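Udp-n-acetylglucosamine pyrophosphorylase (PDB 4BQH) probably catalyses the transfer of a uridylyl group from UTP to N-acetyl-alpha-D-glucosamine 1-phosphate, yielding UDP-N-acetylglucosamine and diphosphate. Local coordinates at residues Lys107-Gly112 against Ala172-Leu177; Gln143-Phe148 against Glu503-Val508; Cys152-Arg157 against Val508-Glu513; Lys307-Arg312 against Val428-Glu433. One frame throughout, in Å; residues are numbered along the deposited sequence.

Interaction 1 of 4, residues Lys107-Gly112 against Ala172-Leu177; sequences KAIQKG and ARVQLL
Gln110 and Ala172 bring the last turn of helix 95-110 against the backbone that leads into strand 175-180, their CA atoms 4.3 Å apart. Gly112 then turns the chain away with a positive phi of 75°. Its N bonds back to Ile109 O, part of a Schellman motif, and its CA comes to 3.7 Å from Arg173 O. The closest apolar contacts come from Ala172, Ile109 and Val174. Ala172 lays its CB against the helix backbone, 3.9 Å from Gln110 CA. Ile109 has CG2 anti to its backbone N, and this branch rather than the longer CG1 arm meets Val174 CG2 at 3.9 Å, the two side chains crossing at a slant. Ile114 and Ala162 also touch Ile109, and Ile155 packs on Val174. Helix 95-110 leads into strand 114-119; helix 147-166 connects that strand to its parallel neighbour 175-180 in a beta-alpha-beta crossover of the Rossmann-like GT-A fold. No direct hydrogen bond spans the two segments; water takes that role. One water donates to Gln110 O and accepts from Arg173 N at 2.9 Å. Another donates to both Gly112 O and Arg173 O and accepts from Gln175 NE2, so it links the glycine turn to Arg173 and Gln175. A third water lies 2.8 Å from Arg173 O and close to Ile109 O. The Arg173 side chain points away from the helix; its NH1 bonds back to Ala172 O at 2.8 Å, while NE pairs with Glu201.

Interaction 2 of 4, residues Gln143-Phe148 against Glu503-Val508; sequences QRKSLF and EISPLV
The carboxamide of Gln143 and the carboxylate of Glu503 meet at their edges, their planes turned 44° from one another. NE2 of Gln143 donates to OE2 of Glu503 at 3.0 Å, with the oxygen lying in the amide plane and offering its anti lone pair. At the same edge a water accepts from NE2 and hands on a bond to Ile504 O. At the oxygen end, Lys145 NZ donates to Gln143 OE1 in the carbonyl plane, at 2.8 Å, and Pro506 CD comes to 3.3 Å from OE1 near that plane. Ser505 CA lies well out of the plane, 3.4 Å from OE1, so one face of the amide is turned toward the serine backbone. With chi1 at -60°, CG stands beside the backbone N of Gln143, and the extended chain slants across Glu503, bringing N and NE2 to the same oxygen. OE2 therefore also takes the backbone N-H of Gln143, at 3.0 Å and an almost straight 166°, on the syn side. Two donors grip that oxygen, while OE1 of Glu503 accepts from Gln142 N; together they would probably favour the ionised carboxylate. Both ends of the buried amide have partners, which fixes its rotation. Lys145 is extended, and its ammonium also forms salt bridges with Glu153 and Glu541. Glu541 also bonds Ser505 OG. The contact ties the loop before helix 147-166 of the GT-A domain to strand 501-504 of the small parallel sheet with 533-536; just past that strand Ser505 forms an ST turn, its OG accepting from Leu507 N.

Interaction 3 of 4, residues Cys152-Arg157 against Val508-Glu513; sequences CEKIRR and VSVGGE
Arg157 and Glu513 approach from opposite directions, guanidinium and carboxylate planes 27° apart. The arginine leaves helix 147-166 with CG anti to its backbone N (chi1 -175°) and then bends at chi2, which turns its NE side toward the loop. NE and NH2 both reach a single oxygen: OE2 of Glu513 lies 3.2 Å from NE and 3.2 Å from NH2, at the guanidinium edge but tilted out of its plane, and receives both on its anti lone pair. Its syn side takes the backbone N of Val510 at 3.1 Å, while OE1 accepts from Gly511 N at 2.8 Å. Val510 slants across the aliphatic part of the arginine, with CG1 3.8 Å from Arg157 CB and CG2 3.9 Å from Arg157 CG. The same CG1 touches Lys154 CG at 4.1 Å, though the lysine then leads off to bond Ala286 O. Ser509 holds the turn from within: its OG donates to Glu513 O and accepts from Gly512 N, an ST motif. Bonds within the loop after strand 501-504 thus hold the glutamate in place for the arginine. Three N-H groups converge on OE2, so the carboxylate is probably kept charged, yet the two arginine bonds are long and bent. Arg157 also reaches Glu160 with NH1, so its positive charge is probably shared between the loop and its own helix.

Interaction 4 of 4, residues Lys307-Arg312 against Val428-Glu433; sequences KTCPKR and VDRDDE
Val428 continues the parallel pairing of strands 423-427 and 304-309: its N donates to Thr308 O at 2.8 Å, almost in line with the carbonyl. Its side chain crosses that of Lys307 at about a right angle, CG1 lying against the lysine methylenes, and CG2 meets Cys309 SG at 3.9 Å. Arg430 then passes its CA and CB over that sulfur and reaches along the loop. NH2 donates to Pro310 O at 2.9 Å, the oxygen lying in the guanidinium plane, and NE reaches the same carbonyl through a water. Arg312 CG sits 3.8 Å above the centre of this guanidinium; in return Arg430 CD covers the centre of the Arg312 group, the two planes being 30° apart. Asp431 takes Arg312 NH2 on OD1 at 2.6 Å, from above the carboxylate plane, the two flat groups nearly perpendicular. Last comes Glu433, whose OE1 forms a salt bridge to Lys307 NZ at 2.7 Å, met on the syn side; Asp290 is a second partner of the lysine. The two guanidinium groups, with NE atoms only 4.3 Å apart, probably tolerate each other because each has its own carboxylate, Asp431 for Arg312 and Glu316 for Arg430.

Overall arrangement
From the N terminus, interaction 1 opens at the end of helix 95-110 and closes at strand 175-180, a loop of 59 residues. Within it interactions 2 and 3 begin, before and on helix 147-166; interaction 2 closes at the end of strand 501-504 and interaction 3 in the loop after it, so they cross interaction 1 and each other. Interaction 4 follows interaction 1 in series and is nested inside both long loops, tying strand 304-309 to the chain after strand 423-427 in the mixed sheet that interaction 1 also reaches. Interactions 2 and 3 share Val508 and touch through Lys145 and Glu153, fixing the late-chain segment to helix 147-166. Another side of that helix packs on strand 175-180, Cys152 and Ile155 against Leu176.

Interaction 1 of 4, residues Lys107-Gly112 against Ala172-Leu177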
loop_
_atom_site.group_PDB
_atom_site.type_symbol
_atom_site.label_atom_id
_atom_site.label_comp_id
_atom_site.label_asym_id
_atom_site.label_seq_id
_atom_site.Cartn_x
_atom_site.Cartn_y
_atom_site.Cartn_z
ATOM N N LYS A 107 8.880 -18.900 6.428
ATOM C CA LYS A 107 10.326 -19.127 6.348
ATOM C C LYS A 107 10.994 -17.860 5.788
ATOM O O LYS A 107 12.065 -17.449 6.264
ATOM C CB LYS A 107 10.639 -20.382 5.500
ATOM C CG LYS A 107 12.073 -20.546 5.015
ATOM C CD LYS A 107 12.267 -21.653 3.943
ATOM C CE LYS A 107 11.015 -21.932 3.075
ATOM N NZ LYS A 107 11.200 -22.127 1.586
ATOM N N ALA A 108 10.379 -17.239 4.789
ATOM C CA ALA A 108 10.969 -16.027 4.200
ATOM C C ALA A 108 10.959 -14.861 5.191
ATOM O O ALA A 108 11.873 -14.051 5.212
ATOM C CB ALA A 108 10.234 -15.649 2.901
ATOM N N ILE A 109 9.895 -14.735 5.977
ATOM C CA ILE A 109 9.862 -13.710 7.031
ATOM C C ILE A 109 11.011 -13.936 8.039
ATOM O O ILE A 109 11.742 -12.985 8.394
ATOM C CB ILE A 109 8.469 -13.659 7.713
ATOM C CG1 ILE A 109 7.454 -13.085 6.714
ATOM C CG2 ILE A 109 8.506 -12.778 8.960
ATOM C CD1 ILE A 109 6.013 -13.301 7.155
ATOM N N GLN A 110 11.170 -15.192 8.465
ATOM C CA GLN A 110 12.248 -15.552 9.423
ATOM C C GLN A 110 13.627 -15.197 8.884
ATOM O O GLN A 110 14.500 -14.676 9.626
ATOM C CB GLN A 110 12.196 -17.055 9.762
ATOM C CG GLN A 110 13.339 -17.512 10.683
ATOM C CD GLN A 110 13.319 -16.829 12.034
ATOM O OE1 GLN A 110 14.200 -16.027 12.354
ATOM N NE2 GLN A 110 12.325 -17.152 12.837
ATOM N N LYS A 111 13.815 -15.461 7.592
ATOM C CA LYS A 111 15.093 -15.233 6.918
ATOM C C LYS A 111 15.406 -13.758 6.720
ATOM O O LYS A 111 16.475 -13.427 6.206
ATOM C CB LYS A 111 15.153 -15.979 5.579
ATOM C CG LYS A 111 15.349 -17.491 5.711
ATOM C CD LYS A 111 15.699 -18.146 4.373
ATOM C CE LYS A 111 14.513 -18.210 3.403
ATOM N NZ LYS A 111 14.935 -18.326 1.963
ATOM N N GLY A 112 14.470 -12.870 7.085
ATOM C CA GLY A 112 14.697 -11.418 6.932
ATOM C C GLY A 112 14.603 -10.934 5.493
ATOM O O GLY A 112 15.160 -9.877 5.144
ATOM N N ALA A 172 13.122 -12.673 13.756
ATOM C CA ALA A 172 12.487 -12.517 12.432
ATOM C C ALA A 172 12.252 -11.029 12.293
ATOM O O ALA A 172 11.669 -10.422 13.187
ATOM C CB ALA A 172 11.153 -13.249 12.384
ATOM N N ARG A 173 12.713 -10.432 11.197
ATOM C CA ARG A 173 12.581 -8.981 11.041
ATOM C C ARG A 173 12.051 -8.614 9.655
ATOM O O ARG A 173 12.684 -8.886 8.639
ATOM C CB ARG A 173 13.918 -8.239 11.313
ATOM C CG ARG A 173 14.342 -8.237 12.786
ATOM C CD ARG A 173 13.252 -7.628 13.665
ATOM N NE ARG A 173 13.557 -7.647 15.102
ATOM C CZ ARG A 173 12.927 -8.386 16.016
ATOM N NH1 ARG A 173 11.947 -9.215 15.680
ATOM N NH2 ARG A 173 13.292 -8.296 17.287
ATOM N N VAL A 174 10.887 -7.987 9.643
ATOM C CA VAL A 174 10.345 -7.412 8.407
ATOM C C VAL A 174 10.813 -5.934 8.369
ATOM O O VAL A 174 10.540 -5.180 9.318
ATOM C CB VAL A 174 8.803 -7.456 8.430
ATOM C CG1 VAL A 174 8.221 -6.666 7.243
ATOM C CG2 VAL A 174 8.309 -8.897 8.439
ATOM N N GLN A 175 11.510 -5.512 7.311
ATOM C CA GLN A 175 11.911 -4.087 7.203
ATOM C C GLN A 175 10.678 -3.273 6.860
ATOM O O GLN A 175 9.960 -3.632 5.925
ATOM C CB GLN A 175 12.973 -3.894 6.128
ATOM C CG GLN A 175 14.246 -4.715 6.379
ATOM C CD GLN A 175 14.962 -4.288 7.641
ATOM O OE1 GLN A 175 15.074 -3.097 7.934
ATOM N NE2 GLN A 175 15.435 -5.269 8.417
ATOM N N LEU A 176 10.431 -2.209 7.629
ATOM C CA LEU A 176 9.285 -1.346 7.408
ATOM C C LEU A 176 9.784 -0.100 6.685
ATOM O O LEU A 176 10.689 0.607 7.165
ATOM C CB LEU A 176 8.624 -0.961 8.747
ATOM C CG LEU A 176 7.414 -0.026 8.610
ATOM C CD1 LEU A 176 6.326 -0.642 7.736
ATOM C CD2 LEU A 176 6.837 0.327 9.965
ATOM N N LEU A 177 9.193 0.160 5.523
ATOM C CA LEU A 177 9.566 1.307 4.699
ATOM C C LEU A 177 8.374 2.241 4.712
ATOM O O LEU A 177 7.286 1.858 4.253
ATOM C CB LEU A 177 9.843 0.831 3.264
ATOM C CG LEU A 177 10.610 -0.480 3.063
ATOM C CD1 LEU A 177 10.785 -0.723 1.564
ATOM C CD2 LEU A 177 11.945 -0.401 3.792
HETATM O O HOH W 1 11.553 -10.616 6.714
HETATM O O HOH W 2 14.986 -11.945 10.092
HETATM O O HOH W 3 15.138 -8.018 7.502
#

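Interaction 2 of 4, residues Gln143-Phe148 against Glu503-Val508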
loop_
_atom_site.group_PDB
_atom_site.type_symbol
_atom_site.label_atom_id
_atom_site.label_comp_id
_atom_site.label_asym_id
_atom_site.label_seq_id
_atom_site.Cartn_x
_atom_site.Cartn_y
_atom_site.Cartn_z
ATOM N N GLN A 143 -9.647 -0.587 21.168
ATOM C CA GLN A 143 -8.231 -0.286 21.074
ATOM C C GLN A 143 -8.217 1.165 20.696
ATOM O O GLN A 143 -9.031 1.592 19.895
ATOM C CB GLN A 143 -7.563 -1.069 19.930
ATOM C CG GLN A 143 -7.654 -2.564 20.077
ATOM C CD GLN A 143 -7.277 -3.278 18.801
ATOM O OE1 GLN A 143 -6.107 -3.568 18.576
ATOM N NE2 GLN A 143 -8.260 -3.555 17.961
ATOM N N ARG A 144 -7.314 1.950 21.232
ATOM C CA ARG A 144 -7.339 3.336 20.777
ATOM C C ARG A 144 -6.035 3.532 20.051
ATOM O O ARG A 144 -5.111 4.159 20.549
ATOM C CB ARG A 144 -7.588 4.325 21.934
ATOM C CG ARG A 144 -8.865 4.070 22.740
ATOM C CD ARG A 144 -10.149 4.084 21.910
ATOM N N LYS A 145 -5.942 2.909 18.878
ATOM C CA LYS A 145 -4.672 2.811 18.179
ATOM C C LYS A 145 -4.775 3.508 16.838
ATOM O O LYS A 145 -5.797 3.394 16.161
ATOM C CB LYS A 145 -4.316 1.341 17.953
ATOM C CG LYS A 145 -4.145 0.550 19.248
ATOM C CD LYS A 145 -3.894 -0.898 18.945
ATOM C CE LYS A 145 -3.806 -1.691 20.255
ATOM N NZ LYS A 145 -3.717 -3.139 19.925
ATOM N N SER A 146 -3.718 4.228 16.481
ATOM C CA SER A 146 -3.580 4.802 15.139
ATOM C C SER A 146 -3.475 3.714 14.058
ATOM O O SER A 146 -3.189 2.547 14.337
ATOM C CB SER A 146 -2.373 5.753 15.059
ATOM O OG SER A 146 -1.111 5.098 15.228
ATOM N N LEU A 147 -3.728 4.102 12.817
ATOM C CA LEU A 147 -3.481 3.195 11.712
ATOM C C LEU A 147 -2.007 2.748 11.678
ATOM O O LEU A 147 -1.751 1.564 11.494
ATOM C CB LEU A 147 -3.945 3.813 10.382
ATOM C CG LEU A 147 -5.457 4.080 10.298
ATOM C CD1 LEU A 147 -5.707 4.867 9.015
ATOM C CD2 LEU A 147 -6.272 2.798 10.313
ATOM N N PHE A 148 -1.054 3.660 11.891
ATOM C CA PHE A 148 0.370 3.261 11.974
ATOM C C PHE A 148 0.582 2.190 13.045
ATOM O O PHE A 148 1.226 1.189 12.798
ATOM C CB PHE A 148 1.310 4.438 12.258
ATOM C CG PHE A 148 1.701 5.245 11.042
ATOM C CD1 PHE A 148 2.138 4.621 9.873
ATOM C CD2 PHE A 148 1.731 6.644 11.100
ATOM C CE1 PHE A 148 2.540 5.379 8.766
ATOM C CE2 PHE A 148 2.143 7.411 9.989
ATOM C CZ PHE A 148 2.541 6.776 8.816
ATOM N N GLU A 503 -13.650 -7.922 18.870
ATOM C CA GLU A 503 -12.597 -7.035 18.417
ATOM C C GLU A 503 -11.304 -7.617 18.981
ATOM O O GLU A 503 -11.174 -7.783 20.198
ATOM C CB GLU A 503 -12.801 -5.620 18.954
ATOM C CG GLU A 503 -11.659 -4.680 18.611
ATOM C CD GLU A 503 -11.762 -3.305 19.249
ATOM O OE1 GLU A 503 -12.875 -2.919 19.694
ATOM O OE2 GLU A 503 -10.723 -2.615 19.296
ATOM N N ILE A 504 -10.365 -7.942 18.103
ATOM C CA ILE A 504 -9.160 -8.688 18.531
ATOM C C ILE A 504 -7.917 -7.900 18.146
ATOM O O ILE A 504 -7.719 -7.563 16.969
ATOM C CB ILE A 504 -9.122 -10.092 17.895
ATOM C CG1 ILE A 504 -10.381 -10.892 18.275
ATOM C CG2 ILE A 504 -7.833 -10.853 18.293
ATOM C CD1 ILE A 504 -10.607 -12.156 17.476
ATOM N N SER A 505 -7.059 -7.630 19.136
ATOM C CA SER A 505 -5.790 -6.965 18.936
ATOM C C SER A 505 -4.923 -7.755 17.968
ATOM O O SER A 505 -4.918 -8.965 18.031
ATOM C CB SER A 505 -5.032 -6.867 20.268
ATOM O OG SER A 505 -3.770 -6.278 20.040
ATOM N N PRO A 506 -4.192 -7.055 17.076
ATOM C CA PRO A 506 -3.259 -7.812 16.219
ATOM C C PRO A 506 -2.154 -8.491 17.008
ATOM O O PRO A 506 -1.589 -9.464 16.523
ATOM C CB PRO A 506 -2.670 -6.755 15.275
ATOM C CG PRO A 506 -3.526 -5.552 15.405
ATOM C CD PRO A 506 -4.250 -5.625 16.732
ATOM N N LEU A 507 -1.840 -7.992 18.204
ATOM C CA LEU A 507 -0.841 -8.663 19.062
ATOM C C LEU A 507 -1.333 -10.019 19.568
ATOM O O LEU A 507 -0.527 -10.897 19.943
ATOM C CB LEU A 507 -0.409 -7.738 20.218
ATOM C CG LEU A 507 0.348 -6.479 19.785
ATOM C CD1 LEU A 507 0.712 -5.591 20.967
ATOM C CD2 LEU A 507 1.590 -6.778 18.944
ATOM N N VAL A 508 -2.646 -10.223 19.533
ATOM C CA VAL A 508 -3.227 -11.546 19.789
ATOM C C VAL A 508 -3.325 -12.424 18.544
ATOM O O VAL A 508 -2.892 -13.584 18.561
ATOM C CB VAL A 508 -4.614 -11.447 20.471
ATOM C CG1 VAL A 508 -5.211 -12.822 20.694
ATOM C CG2 VAL A 508 -4.455 -10.726 21.803
HETATM O O HOH W 4 -7.681 -5.102 15.443
#

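Interaction 3 of 4, residues Cys152-Arg157 against Val508-Glu513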
loop_
_atom_site.group_PDB
_atom_site.type_symbol
_atom_site.label_atom_id
_atom_site.label_comp_id
_atom_site.label_asym_id
_atom_site.label_seq_id
_atom_site.Cartn_x
_atom_site.Cartn_y
_atom_site.Cartn_z
ATOM N N CYS A 152 2.105 -1.719 12.594
ATOM C CA CYS A 152 3.326 -2.187 13.252
ATOM C C CYS A 152 3.075 -3.406 14.136
ATOM O O CYS A 152 3.922 -4.302 14.230
ATOM C CB CYS A 152 3.977 -1.060 14.054
ATOM S SG CYS A 152 4.567 0.303 13.017
ATOM N N GLU A 153 1.912 -3.448 14.778
ATOM C CA GLU A 153 1.568 -4.590 15.591
ATOM C C GLU A 153 1.323 -5.825 14.739
ATOM O O GLU A 153 1.660 -6.932 15.144
ATOM C CB GLU A 153 0.351 -4.273 16.460
ATOM C CG GLU A 153 0.725 -3.372 17.608
ATOM C CD GLU A 153 -0.438 -3.063 18.543
ATOM O OE1 GLU A 153 -1.555 -3.571 18.332
ATOM O OE2 GLU A 153 -0.204 -2.297 19.501
ATOM N N LYS A 154 0.772 -5.648 13.530
ATOM C CA LYS A 154 0.632 -6.786 12.628
ATOM C C LYS A 154 2.016 -7.342 12.262
ATOM O O LYS A 154 2.208 -8.553 12.240
ATOM C CB LYS A 154 -0.156 -6.402 11.368
ATOM C CG LYS A 154 -1.650 -6.175 11.644
ATOM C CD LYS A 154 -2.373 -5.568 10.434
ATOM C CE LYS A 154 -3.886 -5.513 10.660
ATOM N NZ LYS A 154 -4.573 -4.856 9.488
ATOM N N ILE A 155 2.983 -6.459 12.032
ATOM C CA ILE A 155 4.338 -6.923 11.698
ATOM C C ILE A 155 4.898 -7.696 12.882
ATOM O O ILE A 155 5.440 -8.797 12.712
ATOM C CB ILE A 155 5.268 -5.750 11.372
ATOM C CG1 ILE A 155 4.856 -5.148 10.025
ATOM C CG2 ILE A 155 6.748 -6.183 11.384
ATOM C CD1 ILE A 155 5.619 -3.908 9.634
ATOM N N ARG A 156 4.778 -7.115 14.068
ATOM C CA ARG A 156 5.289 -7.802 15.285
ATOM C C ARG A 156 4.686 -9.193 15.460
ATOM O O ARG A 156 5.384 -10.163 15.817
ATOM C CB ARG A 156 5.046 -6.935 16.527
ATOM C CG ARG A 156 6.018 -5.761 16.615
ATOM C CD ARG A 156 5.548 -4.688 17.571
ATOM N NE ARG A 156 5.489 -5.253 18.919
ATOM C CZ ARG A 156 4.752 -4.758 19.901
ATOM N NH1 ARG A 156 4.032 -3.646 19.721
ATOM N NH2 ARG A 156 4.750 -5.380 21.067
ATOM N N ARG A 157 3.384 -9.311 15.248
ATOM C CA ARG A 157 2.726 -10.609 15.366
ATOM C C ARG A 157 3.198 -11.631 14.313
ATOM O O ARG A 157 3.485 -12.791 14.646
ATOM C CB ARG A 157 1.201 -10.447 15.378
ATOM C CG ARG A 157 0.452 -11.737 15.611
ATOM C CD ARG A 157 0.747 -12.352 16.975
ATOM N NE ARG A 157 0.006 -13.602 17.034
ATOM C CZ ARG A 157 0.431 -14.722 17.586
ATOM N NH1 ARG A 157 1.629 -14.787 18.161
ATOM N NH2 ARG A 157 -0.366 -15.780 17.558
ATOM N N VAL A 508 -2.646 -10.223 19.533
ATOM C CA VAL A 508 -3.227 -11.546 19.789
ATOM C C VAL A 508 -3.325 -12.424 18.544
ATOM O O VAL A 508 -2.892 -13.584 18.561
ATOM C CB VAL A 508 -4.614 -11.447 20.471
ATOM C CG1 VAL A 508 -5.211 -12.822 20.694
ATOM C CG2 VAL A 508 -4.455 -10.726 21.803
ATOM N N SER A 509 -3.898 -11.877 17.473
ATOM C CA SER A 509 -4.200 -12.680 16.288
ATOM C C SER A 509 -4.151 -11.826 15.048
ATOM O O SER A 509 -4.708 -10.729 15.038
ATOM C CB SER A 509 -5.613 -13.243 16.394
ATOM O OG SER A 509 -5.816 -14.296 15.496
ATOM N N VAL A 510 -3.509 -12.351 13.992
ATOM C CA VAL A 510 -3.554 -11.692 12.680
ATOM C C VAL A 510 -4.283 -12.538 11.647
ATOM O O VAL A 510 -4.641 -12.024 10.579
ATOM C CB VAL A 510 -2.148 -11.360 12.116
ATOM C CG1 VAL A 510 -1.550 -10.135 12.807
ATOM C CG2 VAL A 510 -1.228 -12.581 12.174
ATOM N N GLY A 511 -4.530 -13.811 11.952
ATOM C CA GLY A 511 -5.261 -14.657 11.024
ATOM C C GLY A 511 -6.235 -15.624 11.643
ATOM O O GLY A 511 -6.631 -16.590 10.995
ATOM N N GLY A 512 -6.622 -15.391 12.899
ATOM C CA GLY A 512 -7.538 -16.322 13.568
ATOM C C GLY A 512 -6.872 -17.277 14.548
ATOM O O GLY A 512 -7.549 -17.948 15.315
ATOM N N GLU A 513 -5.546 -17.329 14.527
ATOM C CA GLU A 513 -4.758 -18.130 15.475
ATOM C C GLU A 513 -4.622 -17.463 16.846
ATOM O O GLU A 513 -4.839 -16.250 17.004
ATOM C CB GLU A 513 -3.345 -18.362 14.887
ATOM C CG GLU A 513 -2.318 -17.266 15.198
ATOM C CD GLU A 513 -2.626 -15.908 14.555
ATOM O OE1 GLU A 513 -3.401 -15.844 13.586
ATOM O OE2 GLU A 513 -2.092 -14.897 15.030
#

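Interaction 4 of 4, residues Lys307-Arg312 against Val428-Glu433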
loop_
_atom_site.group_PDB
_atom_site.type_symbol
_atom_site.label_atom_id
_atom_site.label_comp_id
_atom_site.label_asym_id
_atom_site.label_seq_id
_atom_site.Cartn_x
_atom_site.Cartn_y
_atom_site.Cartn_z
ATOM N N LYS A 307 -2.906 -8.515 -5.508
ATOM C CA LYS A 307 -4.167 -8.964 -4.919
ATOM C C LYS A 307 -5.332 -8.239 -5.561
ATOM O O LYS A 307 -5.275 -7.034 -5.798
ATOM C CB LYS A 307 -4.210 -8.691 -3.415
ATOM C CG LYS A 307 -3.536 -9.782 -2.613
ATOM C CD LYS A 307 -3.734 -9.469 -1.130
ATOM C CE LYS A 307 -3.124 -10.568 -0.284
ATOM N NZ LYS A 307 -3.054 -10.151 1.155
ATOM N N THR A 308 -6.401 -8.976 -5.806
ATOM C CA THR A 308 -7.588 -8.430 -6.479
ATOM C C THR A 308 -8.813 -8.992 -5.783
ATOM O O THR A 308 -8.710 -9.994 -5.075
ATOM C CB THR A 308 -7.627 -8.843 -7.958
ATOM O OG1 THR A 308 -7.568 -10.276 -8.063
ATOM C CG2 THR A 308 -6.411 -8.252 -8.689
ATOM N N CYS A 309 -9.960 -8.353 -5.988
ATOM C CA CYS A 309 -11.228 -8.825 -5.421
ATOM C C CYS A 309 -12.295 -8.858 -6.529
ATOM O O CYS A 309 -12.240 -8.043 -7.451
ATOM C CB CYS A 309 -11.693 -7.843 -4.325
ATOM S SG CYS A 309 -10.584 -7.854 -2.895
ATOM N N PRO A 310 -13.289 -9.758 -6.421
ATOM C CA PRO A 310 -14.431 -9.648 -7.331
ATOM C C PRO A 310 -15.086 -8.251 -7.228
ATOM O O PRO A 310 -15.109 -7.652 -6.142
ATOM C CB PRO A 310 -15.417 -10.720 -6.825
ATOM C CG PRO A 310 -14.649 -11.585 -5.873
ATOM C CD PRO A 310 -13.466 -10.808 -5.395
ATOM N N LYS A 311 -15.617 -7.732 -8.325
ATOM C CA LYS A 311 -16.353 -6.462 -8.271
ATOM C C LYS A 311 -17.637 -6.622 -7.458
ATOM O O LYS A 311 -18.235 -7.690 -7.459
ATOM C CB LYS A 311 -16.699 -5.933 -9.672
ATOM C CG LYS A 311 -15.463 -5.689 -10.540
ATOM C CD LYS A 311 -15.540 -4.396 -11.334
ATOM C CE LYS A 311 -16.872 -4.167 -12.020
ATOM N NZ LYS A 311 -16.953 -2.906 -12.802
ATOM N N ARG A 312 -18.044 -5.552 -6.781
ATOM C CA ARG A 312 -19.286 -5.562 -6.000
ATOM C C ARG A 312 -20.537 -5.611 -6.884
ATOM O O ARG A 312 -21.590 -6.141 -6.488
ATOM C CB ARG A 312 -19.307 -4.367 -5.038
ATOM C CG ARG A 312 -18.643 -4.685 -3.711
ATOM C CD ARG A 312 -19.634 -5.411 -2.800
ATOM N NE ARG A 312 -18.962 -6.431 -2.006
ATOM C CZ ARG A 312 -18.539 -6.242 -0.764
ATOM N NH1 ARG A 312 -18.753 -5.073 -0.173
ATOM N NH2 ARG A 312 -17.912 -7.221 -0.121
ATOM N N VAL A 428 -8.709 -12.424 -3.671
ATOM C CA VAL A 428 -8.940 -12.565 -2.231
ATOM C C VAL A 428 -10.342 -12.066 -1.852
ATOM O O VAL A 428 -11.024 -11.425 -2.644
ATOM C CB VAL A 428 -7.861 -11.840 -1.371
ATOM C CG1 VAL A 428 -6.477 -12.417 -1.629
ATOM C CG2 VAL A 428 -7.867 -10.318 -1.604
ATOM N N ASP A 429 -10.720 -12.374 -0.614
ATOM C CA ASP A 429 -11.996 -12.042 -0.028
ATOM C C ASP A 429 -11.991 -10.573 0.425
ATOM O O ASP A 429 -11.319 -10.233 1.395
ATOM C CB ASP A 429 -12.164 -13.000 1.173
ATOM C CG ASP A 429 -13.586 -13.127 1.648
ATOM O OD1 ASP A 429 -14.285 -12.086 1.724
ATOM O OD2 ASP A 429 -13.976 -14.294 1.986
ATOM N N ARG A 430 -12.765 -9.717 -0.242
ATOM C CA ARG A 430 -12.709 -8.270 -0.007
ATOM C C ARG A 430 -12.951 -7.942 1.461
ATOM O O ARG A 430 -12.266 -7.124 2.056
ATOM C CB ARG A 430 -13.733 -7.524 -0.881
ATOM C CG ARG A 430 -13.685 -6.005 -0.704
ATOM C CD ARG A 430 -14.857 -5.322 -1.405
ATOM N NE ARG A 430 -14.851 -5.572 -2.846
ATOM C CZ ARG A 430 -14.817 -4.620 -3.789
ATOM N NH1 ARG A 430 -14.756 -3.332 -3.463
ATOM N NH2 ARG A 430 -14.836 -4.971 -5.072
ATOM N N ASP A 431 -13.936 -8.613 2.035
ATOM C CA ASP A 431 -14.332 -8.284 3.386
ATOM C C ASP A 431 -13.311 -8.722 4.437
ATOM O O ASP A 431 -13.432 -8.322 5.592
ATOM C CB ASP A 431 -15.734 -8.820 3.664
ATOM C CG ASP A 431 -16.817 -8.022 2.934
ATOM O OD1 ASP A 431 -16.517 -7.175 2.069
ATOM O OD2 ASP A 431 -17.991 -8.232 3.242
ATOM N N ASP A 432 -12.303 -9.500 4.033
ATOM C CA ASP A 432 -11.214 -9.890 4.920
ATOM C C ASP A 432 -9.956 -9.034 4.694
ATOM O O ASP A 432 -9.036 -9.046 5.522
ATOM C CB ASP A 432 -10.844 -11.376 4.709
ATOM C CG ASP A 432 -11.917 -12.340 5.210
ATOM O OD1 ASP A 432 -12.725 -11.959 6.099
ATOM O OD2 ASP A 432 -11.924 -13.499 4.730
ATOM N N GLU A 433 -9.915 -8.297 3.583
ATOM C CA GLU A 433 -8.655 -7.806 3.056
ATOM C C GLU A 433 -8.648 -6.327 2.671
ATOM O O GLU A 433 -7.591 -5.762 2.502
ATOM C CB GLU A 433 -8.264 -8.641 1.825
ATOM C CG GLU A 433 -7.947 -10.108 2.104
ATOM C CD GLU A 433 -6.458 -10.377 2.284
ATOM O OE1 GLU A 433 -5.647 -9.564 1.837
ATOM O OE2 GLU A 433 -6.104 -11.425 2.856
HETATM O O HOH W 5 -15.778 -8.224 -3.622
HETATM O O HOH W 6 -16.688 -4.390 1.524
#